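Local structure of alpha-galactosidase (Thermus thermophilus, 6LCJ) at residues E[46-51]-E[342-347]; E[146-151]-E[393-398]; E[171-176]-E[193-198]; E[197-202]-E[230-235]. The protein probably hydrolyses terminal alpha-galactosyl groups of oligosaccharides, as a hexameric enzyme of glycoside hydrolase family 36. One frame throughout, in Å; residues are numbered along the deposited sequence.

Contacts 1, 3 and 4 are buried. Contact 2 is only partly buried, with charged side chains at its rim. Contacts 1 and 2 lie about 12 Å apart, centre to centre. They touch through Val343, Leu347, Leu151 and Leu393, and both join the N-terminal beta-sandwich side to loops of the barrel. Their chemistry leans on backbone carbonyls, Trp50 O in contact 1 and Ala148 O in contact 2. Contacts 3 and 4 have centres about 7 Å apart, share Asp197 and Gly198, and involve neighbouring barrel strands 192-195 and 229-234. Contact 3 packs an isoleucine and a threonine methyl on backbone and a carboxylate, without a hydrogen bond, whereas contact 4 is an aromatic cluster with one.

Contact 1 of 4, residues E[46-51]-E[342-347]; sequences FRHGWQ and PVLASL
His48 is the first residue of 46-51 to meet 342-347. Its CG is anti to the backbone N (chi1 -172°), and the ring is carried to the two branched side chains. His48 CE1 lies 3.9 Å from Leu344 CD1, and Val343 CG1 sits at the ring edge, near its plane. Both ring nitrogens are bonded elsewhere, ND1 to Ser91 O and NE2 to Arg390 NE, which fixes the rotation of the ring. With an alanine in place of His48, Leu344 CD1 and Val343 CG1 would probably face a gap and Arg390 NE would lose its imidazole partner. Trp50 follows and supplies the main polar link. Trp50 O accepts Val343 N at 3.1 Å, nearly straight (166° at the hydrogen) and in the carbonyl plane. A water also donates to Trp50 O and accepts from Leu344 N, so two successive amides are tied to one carbonyl. Pro342 CA makes a further C-H contact with the same oxygen. The indole lies side by side with the proline, Trp50 CZ2 at 3.9 Å from Pro342 CG, while its NE1 bonds Glu317. Gln51 then pairs with Pro342 in a single beta bridge. Gln51 C is 3.7 Å from Val343 CG2, and its CB is close to Pro342 N. At this domain junction, consistent with family 36, 46-51 leaves strand 44-48 of the N-terminal beta-sandwich and meets the loop between barrel strands 335-338 and 352-354. Strand 93-97 packs on His48 and Leu344, and helix 317-331 packs on Pro342 and Ala345.

Contact 2 of 4, residues E[146-151]-E[393-398]; sequences AYARLL and LMENVH
Asn396 reaches Ala148, in the C-terminal part of helix 140-149, with its amide. Its CG is anti to the carbonyl carbon (chi1 -51°), and the amide is turned so that both of its ends meet Ala148. Asn396 ND2 donates to Ala148 O at 2.8 Å, close to straight (167° at the hydrogen). The oxygen lies in the plane of the amide, while ND2 is tilted 23° from the carbonyl plane. Leu151 N bonds the same oxygen from the opposite face, so the carbonyl is gripped twice. Asn396 OD1 lies against the methyl of Ala148, 3.3 Å from Ala148 CB. Asn396 ND2 is also 3.4 Å from Leu151 CB and has a second acceptor in Pro152 O. Helix 140-149 follows strand 132-137 of the beta-sandwich, whereas 393-398 leads into strand 398-400 of the parallel barrel. The contact therefore bridges the N-terminal sandwich and the (beta/alpha)8 barrel expected of a family 36 enzyme. Glu395 extends its CG anti to the backbone N and then bends at chi2. Glu395 CB packs on Ala148 CB at 3.9 Å. The bend brings Glu395 OE2 to 3.8 Å from Arg149 CG, on the aliphatic part of the arginine. The guanidinium and carboxylate planes are nearly perpendicular, and the charged ends do not meet. Glu395 instead has its salt bridge with Arg153, through OE2. Arg149 points its CB away from 393-398 and is exposed to solvent, with a long, weak ion pair to Glu142.

Contact 3 of 4, residues E[171-176]-E[193-198]; sequences TRIGED and FQIDDG
Ile173 drives its CG1-CD1 branch into the loop that follows strand 192-195. The branch sits between the backbone N and the carbonyl carbon (chi1 47°), and this sends CD1 toward 193-198. Ile173 CD1 lies 3.5 Å from Gly198 C and equally near to Asp197 O, and it touches Ile195 CG2 at 3.8 Å, methyl against methyl. CD1 thus meets backbone atoms and the Ile195 methyl together, while CG1 lies on Gly198. Gly198 is well suited to this place. A side chain there would run into Ile173 CG1 and Thr171 O, and its backbone angles by themselves call for glycine. A serine in place of Ile173 is likely to open a gap beside Gly198 and leave Ile195 CG2 without its methyl partner. Thr171 and Asp197 lie side by side and point the same way. The methyl Thr171 CG2 is 3.7 Å from Asp197 OD2, so an apolar group borders the carboxylate. That carboxylate has polar partners outside the two segments, Gln200 NE2 at OD1 and Trp268 NE1 at OD2. No hydrogen bond joins the two segments directly. Within 193-198, Asp196 braces the loop, its OD1 accepting Asp197 N from above the carboxylate plane at 2.8 Å. Asp196 OD2 takes Gln194 NE2 and also forms a salt bridge with Lys302. The segment 171-176 connects strand 161-164, through helix 166-169, to helix 175-185. The contact therefore packs two successive loops at the C-terminal ends of parallel strands, the end of a TIM barrel where active sites form.

Contact 4 of 4, residues E[197-202]-E[230-235]; sequences DGWQRA and AGLWFA
Trp199 lies in the loop after strand 192-195 and covers strand 229-234, its neighbour in the parallel TIM barrel. This is the tightly packed part. Leu232 crosses the indole at about a right angle and makes a CH-pi contact, CD1 standing over one face of the five-membered ring of Trp199, 3.4 Å from its centroid. Gln200 CB covers the opposite face. The indole edge points toward the face of Phe234 in an offset edge-to-face pair, planes at 87°, with Trp199 CZ2 3.4 Å from Phe234 CE2. Trp199 NE1 is satisfied by Trp233 O at 3.1 Å, in the ring plane. Trp233 turns the other way and is covered by Asp197 in a second CH-pi contact, with CB 3.7 Å from the centroid of the six-membered ring, almost on its normal. The carboxylate lies only 18° from parallel to the indole. Trp233 NE1 bonds Asp304. The looser side is the amide end of Gln200, a partly exposed residue that comes nearest Trp233 with NE2, 3.8 Å from CZ3. This amide folds back on its own loop: OE1 accepts Gly198 N, and Gln200 NE2 meets Asp197 OD1 at 2.6 Å, nearly in line with the C-O bond.

Contact 1 of 4, residues E[46-51]-E[342-347]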
loop_
_atom_site.group_PDB
_atom_site.type_symbol
_atom_site.label_atom_id
_atom_site.label_comp_id
_atom_site.label_asym_id
_atom_site.label_seq_id
_atom_site.Cartn_x
_atom_site.Cartn_y
_atom_site.Cartn_z
ATOM N N PHE E 46 35.866 3.910 4.457
ATOM C CA PHE E 46 35.987 5.304 4.862
ATOM C C PHE E 46 34.909 6.125 4.151
ATOM O O PHE E 46 34.943 6.315 2.923
ATOM C CB PHE E 46 37.372 5.863 4.571
ATOM C CG PHE E 46 37.500 7.314 4.938
ATOM C CD1 PHE E 46 37.395 7.711 6.257
ATOM C CD2 PHE E 46 37.685 8.285 3.964
ATOM C CE1 PHE E 46 37.494 9.055 6.605
ATOM C CE2 PHE E 46 37.798 9.619 4.306
ATOM C CZ PHE E 46 37.704 10.005 5.629
ATOM N N ARG E 47 33.966 6.624 4.930
ATOM C CA ARG E 47 32.811 7.331 4.413
ATOM C C ARG E 47 33.090 8.818 4.577
ATOM O O ARG E 47 32.972 9.360 5.678
ATOM C CB ARG E 47 31.558 6.882 5.158
ATOM C CG ARG E 47 30.258 7.306 4.505
ATOM C CD ARG E 47 29.775 8.644 5.033
ATOM N NE ARG E 47 28.522 9.020 4.394
ATOM C CZ ARG E 47 27.960 10.216 4.498
ATOM N NH1 ARG E 47 28.540 11.161 5.223
ATOM N NH2 ARG E 47 26.809 10.471 3.880
ATOM N N HIS E 48 33.485 9.478 3.488
ATOM C CA HIS E 48 33.764 10.912 3.520
ATOM C C HIS E 48 32.534 11.722 3.091
ATOM O O HIS E 48 32.145 11.710 1.917
ATOM C CB HIS E 48 34.951 11.269 2.641
ATOM C CG HIS E 48 35.358 12.693 2.815
ATOM N ND1 HIS E 48 35.224 13.638 1.821
ATOM C CD2 HIS E 48 35.791 13.358 3.914
ATOM C CE1 HIS E 48 35.599 14.815 2.287
ATOM N NE2 HIS E 48 35.950 14.673 3.555
ATOM N N GLY E 49 31.948 12.453 4.032
ATOM C CA GLY E 49 30.810 13.302 3.721
ATOM C C GLY E 49 31.181 14.508 2.869
ATOM O O GLY E 49 32.346 14.889 2.712
ATOM N N TRP E 50 30.138 15.138 2.328
ATOM C CA TRP E 50 30.318 16.146 1.285
ATOM C C TRP E 50 30.873 17.456 1.827
ATOM O O TRP E 50 31.779 18.043 1.228
ATOM C CB TRP E 50 28.991 16.412 0.597
ATOM C CG TRP E 50 29.081 17.338 -0.576
ATOM C CD1 TRP E 50 30.051 17.362 -1.539
ATOM C CD2 TRP E 50 28.148 18.363 -0.916
ATOM N NE1 TRP E 50 29.774 18.340 -2.458
ATOM C CE2 TRP E 50 28.609 18.966 -2.105
ATOM C CE3 TRP E 50 26.950 18.821 -0.339
ATOM C CZ2 TRP E 50 27.924 20.009 -2.726
ATOM C CZ3 TRP E 50 26.264 19.850 -0.953
ATOM C CH2 TRP E 50 26.750 20.436 -2.138
ATOM N N GLN E 51 30.300 17.964 2.916
ATOM C CA GLN E 51 30.595 19.310 3.377
ATOM C C GLN E 51 31.037 19.292 4.846
ATOM O O GLN E 51 31.123 18.241 5.492
ATOM C CB GLN E 51 29.387 20.243 3.144
ATOM C CG GLN E 51 28.061 19.718 3.648
ATOM C CD GLN E 51 27.336 20.712 4.540
ATOM O OE1 GLN E 51 27.960 21.376 5.373
ATOM N NE2 GLN E 51 26.010 20.813 4.379
ATOM N N PRO E 342 31.419 22.480 0.824
ATOM C CA PRO E 342 32.066 21.339 0.167
ATOM C C PRO E 342 33.537 21.268 0.535
ATOM O O PRO E 342 34.306 22.187 0.240
ATOM C CB PRO E 342 31.873 21.648 -1.319
ATOM C CG PRO E 342 30.634 22.476 -1.351
ATOM C CD PRO E 342 30.718 23.342 -0.138
ATOM N N VAL E 343 33.945 20.191 1.193
ATOM C CA VAL E 343 35.283 20.159 1.767
ATOM C C VAL E 343 36.342 20.161 0.667
ATOM O O VAL E 343 37.157 21.085 0.572
ATOM C CB VAL E 343 35.426 18.962 2.722
ATOM C CG1 VAL E 343 36.880 18.693 3.016
ATOM C CG2 VAL E 343 34.664 19.250 4.016
ATOM N N LEU E 344 36.328 19.156 -0.208
ATOM C CA LEU E 344 37.436 19.019 -1.148
ATOM C C LEU E 344 37.395 20.096 -2.228
ATOM O O LEU E 344 38.439 20.637 -2.607
ATOM C CB LEU E 344 37.422 17.617 -1.754
ATOM C CG LEU E 344 37.639 16.579 -0.648
ATOM C CD1 LEU E 344 37.509 15.140 -1.132
ATOM C CD2 LEU E 344 38.996 16.800 0.013
ATOM N N ALA E 345 36.203 20.459 -2.705
ATOM C CA ALA E 345 36.107 21.469 -3.759
ATOM C C ALA E 345 36.497 22.872 -3.282
ATOM O O ALA E 345 36.658 23.769 -4.118
ATOM C CB ALA E 345 34.687 21.479 -4.343
ATOM N N SER E 346 36.645 23.081 -1.966
ATOM C CA SER E 346 37.048 24.361 -1.402
ATOM C C SER E 346 38.551 24.524 -1.338
ATOM O O SER E 346 39.024 25.644 -1.133
ATOM C CB SER E 346 36.488 24.537 0.016
ATOM O OG SER E 346 35.079 24.740 0.011
ATOM N N LEU E 347 39.303 23.441 -1.493
ATOM C CA LEU E 347 40.744 23.490 -1.285
ATOM C C LEU E 347 41.407 24.404 -2.313
ATOM O O LEU E 347 41.034 24.420 -3.491
ATOM C CB LEU E 347 41.326 22.085 -1.363
ATOM C CG LEU E 347 40.848 21.088 -0.304
ATOM C CD1 LEU E 347 41.478 19.695 -0.502
ATOM C CD2 LEU E 347 41.148 21.637 1.089
HETATM O O HOH W 1 34.148 16.953 -0.306
#

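Contact 2 of 4, residues E[146-151]-E[393-398]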
loop_
_atom_site.group_PDB
_atom_site.type_symbol
_atom_site.label_atom_id
_atom_site.label_comp_id
_atom_site.label_asym_id
_atom_site.label_seq_id
_atom_site.Cartn_x
_atom_site.Cartn_y
_atom_site.Cartn_z
ATOM N N ALA E 146 49.521 11.137 1.322
ATOM C CA ALA E 146 49.972 11.157 -0.064
ATOM C C ALA E 146 48.884 11.673 -0.997
ATOM O O ALA E 146 49.190 12.312 -2.006
ATOM C CB ALA E 146 50.436 9.761 -0.488
ATOM N N TYR E 147 47.616 11.399 -0.680
ATOM C CA TYR E 147 46.513 11.981 -1.443
ATOM C C TYR E 147 46.467 13.494 -1.261
ATOM O O TYR E 147 46.315 14.240 -2.237
ATOM C CB TYR E 147 45.188 11.328 -1.014
ATOM C CG TYR E 147 43.915 11.866 -1.662
ATOM C CD1 TYR E 147 43.824 12.060 -3.040
ATOM C CD2 TYR E 147 42.795 12.152 -0.890
ATOM C CE1 TYR E 147 42.656 12.537 -3.620
ATOM C CE2 TYR E 147 41.624 12.632 -1.458
ATOM C CZ TYR E 147 41.558 12.818 -2.821
ATOM O OH TYR E 147 40.388 13.291 -3.373
ATOM N N ALA E 148 46.614 13.967 -0.018
ATOM C CA ALA E 148 46.504 15.401 0.246
ATOM C C ALA E 148 47.534 16.208 -0.538
ATOM O O ALA E 148 47.239 17.335 -0.956
ATOM C CB ALA E 148 46.630 15.675 1.745
ATOM N N ARG E 149 48.729 15.644 -0.778
ATOM C CA ARG E 149 49.760 16.369 -1.525
ATOM C C ARG E 149 49.349 16.637 -2.958
ATOM O O ARG E 149 49.825 17.599 -3.572
ATOM C CB ARG E 149 51.073 15.599 -1.511
ATOM C CG ARG E 149 51.835 15.767 -0.212
ATOM C CD ARG E 149 52.895 14.724 -0.072
ATOM N NE ARG E 149 53.103 14.369 1.328
ATOM C CZ ARG E 149 53.274 13.124 1.756
ATOM N NH1 ARG E 149 53.254 12.117 0.886
ATOM N NH2 ARG E 149 53.462 12.888 3.047
ATOM N N LEU E 150 48.467 15.815 -3.512
ATOM C CA LEU E 150 48.018 15.992 -4.883
ATOM C C LEU E 150 46.815 16.919 -5.005
ATOM O O LEU E 150 46.288 17.092 -6.112
ATOM C CB LEU E 150 47.717 14.623 -5.492
ATOM C CG LEU E 150 48.991 13.779 -5.490
ATOM C CD1 LEU E 150 48.705 12.351 -5.894
ATOM C CD2 LEU E 150 50.020 14.412 -6.426
ATOM N N LEU E 151 46.370 17.525 -3.925
ATOM C CA LEU E 151 45.242 18.440 -3.987
ATOM C C LEU E 151 45.726 19.878 -3.926
ATOM O O LEU E 151 46.872 20.148 -3.568
ATOM C CB LEU E 151 44.267 18.142 -2.842
ATOM C CG LEU E 151 43.657 16.739 -2.841
ATOM C CD1 LEU E 151 42.790 16.513 -1.610
ATOM C CD2 LEU E 151 42.873 16.501 -4.118
ATOM N N LEU E 393 43.829 17.055 5.910
ATOM C CA LEU E 393 43.739 18.279 5.124
ATOM C C LEU E 393 44.610 19.413 5.650
ATOM O O LEU E 393 44.588 20.496 5.062
ATOM C CB LEU E 393 42.291 18.756 5.052
ATOM C CG LEU E 393 41.496 17.775 4.211
ATOM C CD1 LEU E 393 40.020 17.991 4.456
ATOM C CD2 LEU E 393 41.873 17.914 2.741
ATOM N N MET E 394 45.348 19.207 6.747
ATOM C CA MET E 394 46.243 20.244 7.250
ATOM C C MET E 394 47.371 20.526 6.273
ATOM O O MET E 394 48.055 21.541 6.404
ATOM C CB MET E 394 46.815 19.833 8.605
ATOM C CG MET E 394 45.854 20.039 9.765
ATOM S SD MET E 394 46.572 19.324 11.239
ATOM C CE MET E 394 47.959 20.446 11.518
ATOM N N GLU E 395 47.575 19.627 5.310
ATOM C CA GLU E 395 48.458 19.877 4.184
ATOM C C GLU E 395 47.941 21.001 3.286
ATOM O O GLU E 395 48.732 21.688 2.629
ATOM C CB GLU E 395 48.594 18.583 3.382
ATOM C CG GLU E 395 49.422 18.710 2.123
ATOM C CD GLU E 395 50.914 18.833 2.405
ATOM O OE1 GLU E 395 51.351 18.550 3.556
ATOM O OE2 GLU E 395 51.651 19.211 1.461
ATOM N N ASN E 396 46.624 21.198 3.230
ATOM C CA ASN E 396 46.022 21.984 2.169
ATOM C C ASN E 396 45.344 23.259 2.625
ATOM O O ASN E 396 45.084 24.123 1.791
ATOM C CB ASN E 396 44.991 21.139 1.404
ATOM C CG ASN E 396 45.551 19.811 0.952
ATOM O OD1 ASN E 396 45.622 18.862 1.728
ATOM N ND2 ASN E 396 45.956 19.734 -0.312
ATOM N N VAL E 397 45.052 23.410 3.923
ATOM C CA VAL E 397 44.279 24.540 4.407
ATOM C C VAL E 397 44.411 24.546 5.919
ATOM O O VAL E 397 44.746 23.526 6.520
ATOM C CB VAL E 397 42.799 24.412 3.949
ATOM C CG1 VAL E 397 42.158 23.177 4.549
ATOM C CG2 VAL E 397 41.992 25.660 4.299
ATOM N N HIS E 398 44.173 25.700 6.535
ATOM C CA HIS E 398 44.012 25.749 7.978
ATOM C C HIS E 398 42.741 25.006 8.362
ATOM O O HIS E 398 41.633 25.408 7.982
ATOM C CB HIS E 398 43.956 27.191 8.464
ATOM C CG HIS E 398 45.219 27.943 8.211
ATOM N ND1 HIS E 398 45.278 29.322 8.201
ATOM C CD2 HIS E 398 46.469 27.503 7.923
ATOM C CE1 HIS E 398 46.519 29.695 7.936
ATOM N NE2 HIS E 398 47.260 28.614 7.769
#

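Contact 3 of 4, residues E[171-176]-E[193-198]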
loop_
_atom_site.group_PDB
_atom_site.type_symbol
_atom_site.label_atom_id
_atom_site.label_comp_id
_atom_site.label_asym_id
_atom_site.label_seq_id
_atom_site.Cartn_x
_atom_site.Cartn_y
_atom_site.Cartn_z
ATOM N N THR E 171 22.369 34.467 18.188
ATOM C CA THR E 171 21.876 35.624 17.439
ATOM C C THR E 171 21.579 36.833 18.325
ATOM O O THR E 171 21.269 37.899 17.784
ATOM C CB THR E 171 20.597 35.281 16.648
ATOM O OG1 THR E 171 19.636 34.674 17.518
ATOM C CG2 THR E 171 20.881 34.331 15.485
ATOM N N ARG E 172 21.647 36.700 19.657
ATOM C CA ARG E 172 21.377 37.811 20.572
ATOM C C ARG E 172 22.601 38.715 20.709
ATOM O O ARG E 172 23.165 38.877 21.785
ATOM C CB ARG E 172 20.963 37.300 21.940
ATOM C CG ARG E 172 20.164 36.018 21.935
ATOM C CD ARG E 172 18.762 36.268 21.430
ATOM N NE ARG E 172 18.023 37.107 22.373
ATOM C CZ ARG E 172 17.287 36.651 23.384
ATOM N NH1 ARG E 172 17.174 35.345 23.601
ATOM N NH2 ARG E 172 16.666 37.508 24.192
ATOM N N ILE E 173 23.024 39.307 19.601
ATOM C CA ILE E 173 24.164 40.213 19.622
ATOM C C ILE E 173 23.681 41.615 19.315
ATOM O O ILE E 173 22.628 41.825 18.695
ATOM C CB ILE E 173 25.289 39.812 18.644
ATOM C CG1 ILE E 173 24.719 39.468 17.259
ATOM C CG2 ILE E 173 26.109 38.667 19.229
ATOM C CD1 ILE E 173 25.774 39.464 16.172
ATOM N N GLY E 174 24.464 42.586 19.764
ATOM C CA GLY E 174 24.126 43.983 19.591
ATOM C C GLY E 174 25.398 44.788 19.681
ATOM O O GLY E 174 26.410 44.334 20.226
ATOM N N GLU E 175 25.343 45.987 19.108
ATOM C CA GLU E 175 26.516 46.850 19.063
ATOM C C GLU E 175 27.030 47.159 20.467
ATOM O O GLU E 175 28.234 47.040 20.737
ATOM C CB GLU E 175 26.150 48.110 18.276
ATOM C CG GLU E 175 26.860 49.400 18.602
ATOM C CD GLU E 175 26.082 50.606 18.061
ATOM O OE1 GLU E 175 25.895 50.705 16.822
ATOM O OE2 GLU E 175 25.626 51.440 18.877
ATOM N N ASP E 176 26.127 47.503 21.389
ATOM C CA ASP E 176 26.535 47.841 22.754
ATOM C C ASP E 176 27.182 46.650 23.457
ATOM O O ASP E 176 28.272 46.769 24.031
ATOM C CB ASP E 176 25.327 48.339 23.555
ATOM C CG ASP E 176 25.060 49.843 23.368
ATOM O OD1 ASP E 176 25.827 50.532 22.640
ATOM O OD2 ASP E 176 24.063 50.332 23.953
ATOM N N PHE E 193 38.592 39.718 16.252
ATOM C CA PHE E 193 37.323 39.794 16.963
ATOM C C PHE E 193 36.227 39.660 15.910
ATOM O O PHE E 193 36.031 40.576 15.101
ATOM C CB PHE E 193 37.209 41.109 17.723
ATOM C CG PHE E 193 36.007 41.196 18.612
ATOM C CD1 PHE E 193 34.777 41.573 18.104
ATOM C CD2 PHE E 193 36.106 40.905 19.966
ATOM C CE1 PHE E 193 33.662 41.663 18.930
ATOM C CE2 PHE E 193 34.991 40.996 20.802
ATOM C CZ PHE E 193 33.763 41.381 20.277
ATOM N N GLN E 194 35.522 38.525 15.903
ATOM C CA GLN E 194 34.654 38.168 14.785
ATOM C C GLN E 194 33.189 38.197 15.200
ATOM O O GLN E 194 32.788 37.472 16.109
ATOM C CB GLN E 194 35.018 36.798 14.223
ATOM C CG GLN E 194 34.269 36.454 12.925
ATOM C CD GLN E 194 33.473 35.174 13.069
ATOM O OE1 GLN E 194 34.035 34.118 13.398
ATOM N NE2 GLN E 194 32.158 35.257 12.853
ATOM N N ILE E 195 32.403 39.040 14.525
ATOM C CA ILE E 195 30.956 39.137 14.723
ATOM C C ILE E 195 30.275 38.076 13.867
ATOM O O ILE E 195 30.487 38.019 12.650
ATOM C CB ILE E 195 30.442 40.537 14.359
ATOM C CG1 ILE E 195 31.046 41.569 15.287
ATOM C CG2 ILE E 195 28.932 40.620 14.459
ATOM C CD1 ILE E 195 31.373 42.808 14.574
ATOM N N ASP E 196 29.446 37.250 14.490
ATOM C CA ASP E 196 28.845 36.147 13.775
ATOM C C ASP E 196 27.396 36.475 13.404
ATOM O O ASP E 196 27.015 37.645 13.265
ATOM C CB ASP E 196 28.947 34.871 14.619
ATOM C CG ASP E 196 29.009 33.610 13.766
ATOM O OD1 ASP E 196 27.934 32.974 13.560
ATOM O OD2 ASP E 196 30.129 33.239 13.332
ATOM N N ASP E 197 26.586 35.434 13.232
ATOM C CA ASP E 197 25.186 35.579 12.870
ATOM C C ASP E 197 24.467 36.421 13.913
ATOM O O ASP E 197 24.686 36.263 15.116
ATOM C CB ASP E 197 24.576 34.179 12.752
ATOM C CG ASP E 197 23.137 34.173 12.286
ATOM O OD1 ASP E 197 22.624 35.193 11.781
ATOM O OD2 ASP E 197 22.512 33.097 12.407
ATOM N N GLY E 198 23.648 37.366 13.439
ATOM C CA GLY E 198 22.877 38.222 14.317
ATOM C C GLY E 198 23.001 39.716 14.072
ATOM O O GLY E 198 22.247 40.503 14.652
#

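Contact 4 of 4, residues E[197-202]-E[230-235]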
loop_
_atom_site.group_PDB
_atom_site.type_symbol
_atom_site.label_atom_id
_atom_site.label_comp_id
_atom_site.label_asym_id
_atom_site.label_seq_id
_atom_site.Cartn_x
_atom_site.Cartn_y
_atom_site.Cartn_z
ATOM N N ASP E 197 26.586 35.434 13.232
ATOM C CA ASP E 197 25.186 35.579 12.870
ATOM C C ASP E 197 24.467 36.421 13.913
ATOM O O ASP E 197 24.686 36.263 15.116
ATOM C CB ASP E 197 24.576 34.179 12.752
ATOM C CG ASP E 197 23.137 34.173 12.286
ATOM O OD1 ASP E 197 22.624 35.193 11.781
ATOM O OD2 ASP E 197 22.512 33.097 12.407
ATOM N N GLY E 198 23.648 37.366 13.439
ATOM C CA GLY E 198 22.877 38.222 14.317
ATOM C C GLY E 198 23.001 39.716 14.072
ATOM O O GLY E 198 22.247 40.503 14.652
ATOM N N TRP E 199 23.955 40.134 13.243
ATOM C CA TRP E 199 24.104 41.553 12.938
ATOM C C TRP E 199 23.242 42.020 11.768
ATOM O O TRP E 199 22.972 43.220 11.666
ATOM C CB TRP E 199 25.566 41.882 12.633
ATOM C CG TRP E 199 26.069 41.234 11.379
ATOM C CD1 TRP E 199 26.641 39.999 11.269
ATOM C CD2 TRP E 199 26.040 41.781 10.055
ATOM N NE1 TRP E 199 26.970 39.741 9.960
ATOM C CE2 TRP E 199 26.620 40.821 9.193
ATOM C CE3 TRP E 199 25.580 42.988 9.512
ATOM C CZ2 TRP E 199 26.752 41.031 7.820
ATOM C CZ3 TRP E 199 25.722 43.199 8.151
ATOM C CH2 TRP E 199 26.303 42.222 7.320
ATOM N N GLN E 200 22.791 41.112 10.907
ATOM C CA GLN E 200 22.146 41.440 9.641
ATOM C C GLN E 200 20.631 41.588 9.793
ATOM O O GLN E 200 20.024 41.131 10.763
ATOM C CB GLN E 200 22.467 40.368 8.593
ATOM C CG GLN E 200 21.737 39.040 8.791
ATOM C CD GLN E 200 22.308 38.178 9.936
ATOM O OE1 GLN E 200 23.207 38.590 10.669
ATOM N NE2 GLN E 200 21.780 36.975 10.080
ATOM N N ARG E 201 20.012 42.241 8.800
ATOM C CA ARG E 201 18.557 42.381 8.817
ATOM C C ARG E 201 17.856 41.098 8.390
ATOM O O ARG E 201 16.775 40.788 8.905
ATOM C CB ARG E 201 18.121 43.536 7.916
ATOM C CG ARG E 201 18.651 44.900 8.333
ATOM C CD ARG E 201 18.329 45.965 7.287
ATOM N NE ARG E 201 16.887 46.198 7.199
ATOM C CZ ARG E 201 16.176 46.828 8.134
ATOM N NH1 ARG E 201 16.778 47.296 9.228
ATOM N NH2 ARG E 201 14.862 46.992 7.981
ATOM N N ALA E 202 18.451 40.340 7.472
ATOM C CA ALA E 202 17.838 39.131 6.935
ATOM C C ALA E 202 18.866 38.407 6.080
ATOM O O ALA E 202 19.887 38.979 5.688
ATOM C CB ALA E 202 16.588 39.448 6.099
ATOM N N ALA E 230 39.115 42.798 12.497
ATOM C CA ALA E 230 37.672 42.674 12.613
ATOM C C ALA E 230 37.160 41.567 11.692
ATOM O O ALA E 230 37.562 41.487 10.528
ATOM C CB ALA E 230 37.002 44.008 12.285
ATOM N N GLY E 231 36.273 40.726 12.215
ATOM C CA GLY E 231 35.752 39.580 11.482
ATOM C C GLY E 231 34.241 39.656 11.379
ATOM O O GLY E 231 33.576 40.104 12.316
ATOM N N LEU E 232 33.703 39.224 10.230
ATOM C CA LEU E 232 32.269 39.265 9.983
ATOM C C LEU E 232 31.822 37.987 9.277
ATOM O O LEU E 232 32.579 37.376 8.513
ATOM C CB LEU E 232 31.895 40.509 9.163
ATOM C CG LEU E 232 30.437 40.965 9.024
ATOM C CD1 LEU E 232 29.831 41.386 10.346
ATOM C CD2 LEU E 232 30.354 42.120 8.032
ATOM N N TRP E 233 30.569 37.604 9.539
ATOM C CA TRP E 233 29.948 36.363 9.090
ATOM C C TRP E 233 28.910 36.642 8.008
ATOM O O TRP E 233 28.073 37.534 8.166
ATOM C CB TRP E 233 29.263 35.679 10.286
ATOM C CG TRP E 233 28.433 34.447 10.006
ATOM C CD1 TRP E 233 28.851 33.148 10.088
ATOM C CD2 TRP E 233 27.046 34.396 9.645
ATOM N NE1 TRP E 233 27.813 32.294 9.802
ATOM C CE2 TRP E 233 26.695 33.035 9.519
ATOM C CE3 TRP E 233 26.065 35.365 9.416
ATOM C CZ2 TRP E 233 25.409 32.622 9.165
ATOM C CZ3 TRP E 233 24.779 34.947 9.066
ATOM C CH2 TRP E 233 24.471 33.591 8.941
ATOM N N PHE E 234 28.929 35.849 6.932
ATOM C CA PHE E 234 27.870 35.871 5.922
ATOM C C PHE E 234 27.442 34.452 5.568
ATOM O O PHE E 234 28.202 33.500 5.727
ATOM C CB PHE E 234 28.304 36.560 4.618
ATOM C CG PHE E 234 28.753 37.966 4.794
ATOM C CD1 PHE E 234 30.084 38.250 5.075
ATOM C CD2 PHE E 234 27.854 39.013 4.664
ATOM C CE1 PHE E 234 30.510 39.548 5.249
ATOM C CE2 PHE E 234 28.266 40.326 4.826
ATOM C CZ PHE E 234 29.602 40.595 5.120
ATOM N N ALA E 235 26.214 34.325 5.051
ATOM C CA ALA E 235 25.733 33.121 4.363
ATOM C C ALA E 235 25.306 33.574 2.973
ATOM O O ALA E 235 24.106 33.694 2.689
ATOM C CB ALA E 235 24.583 32.440 5.110
#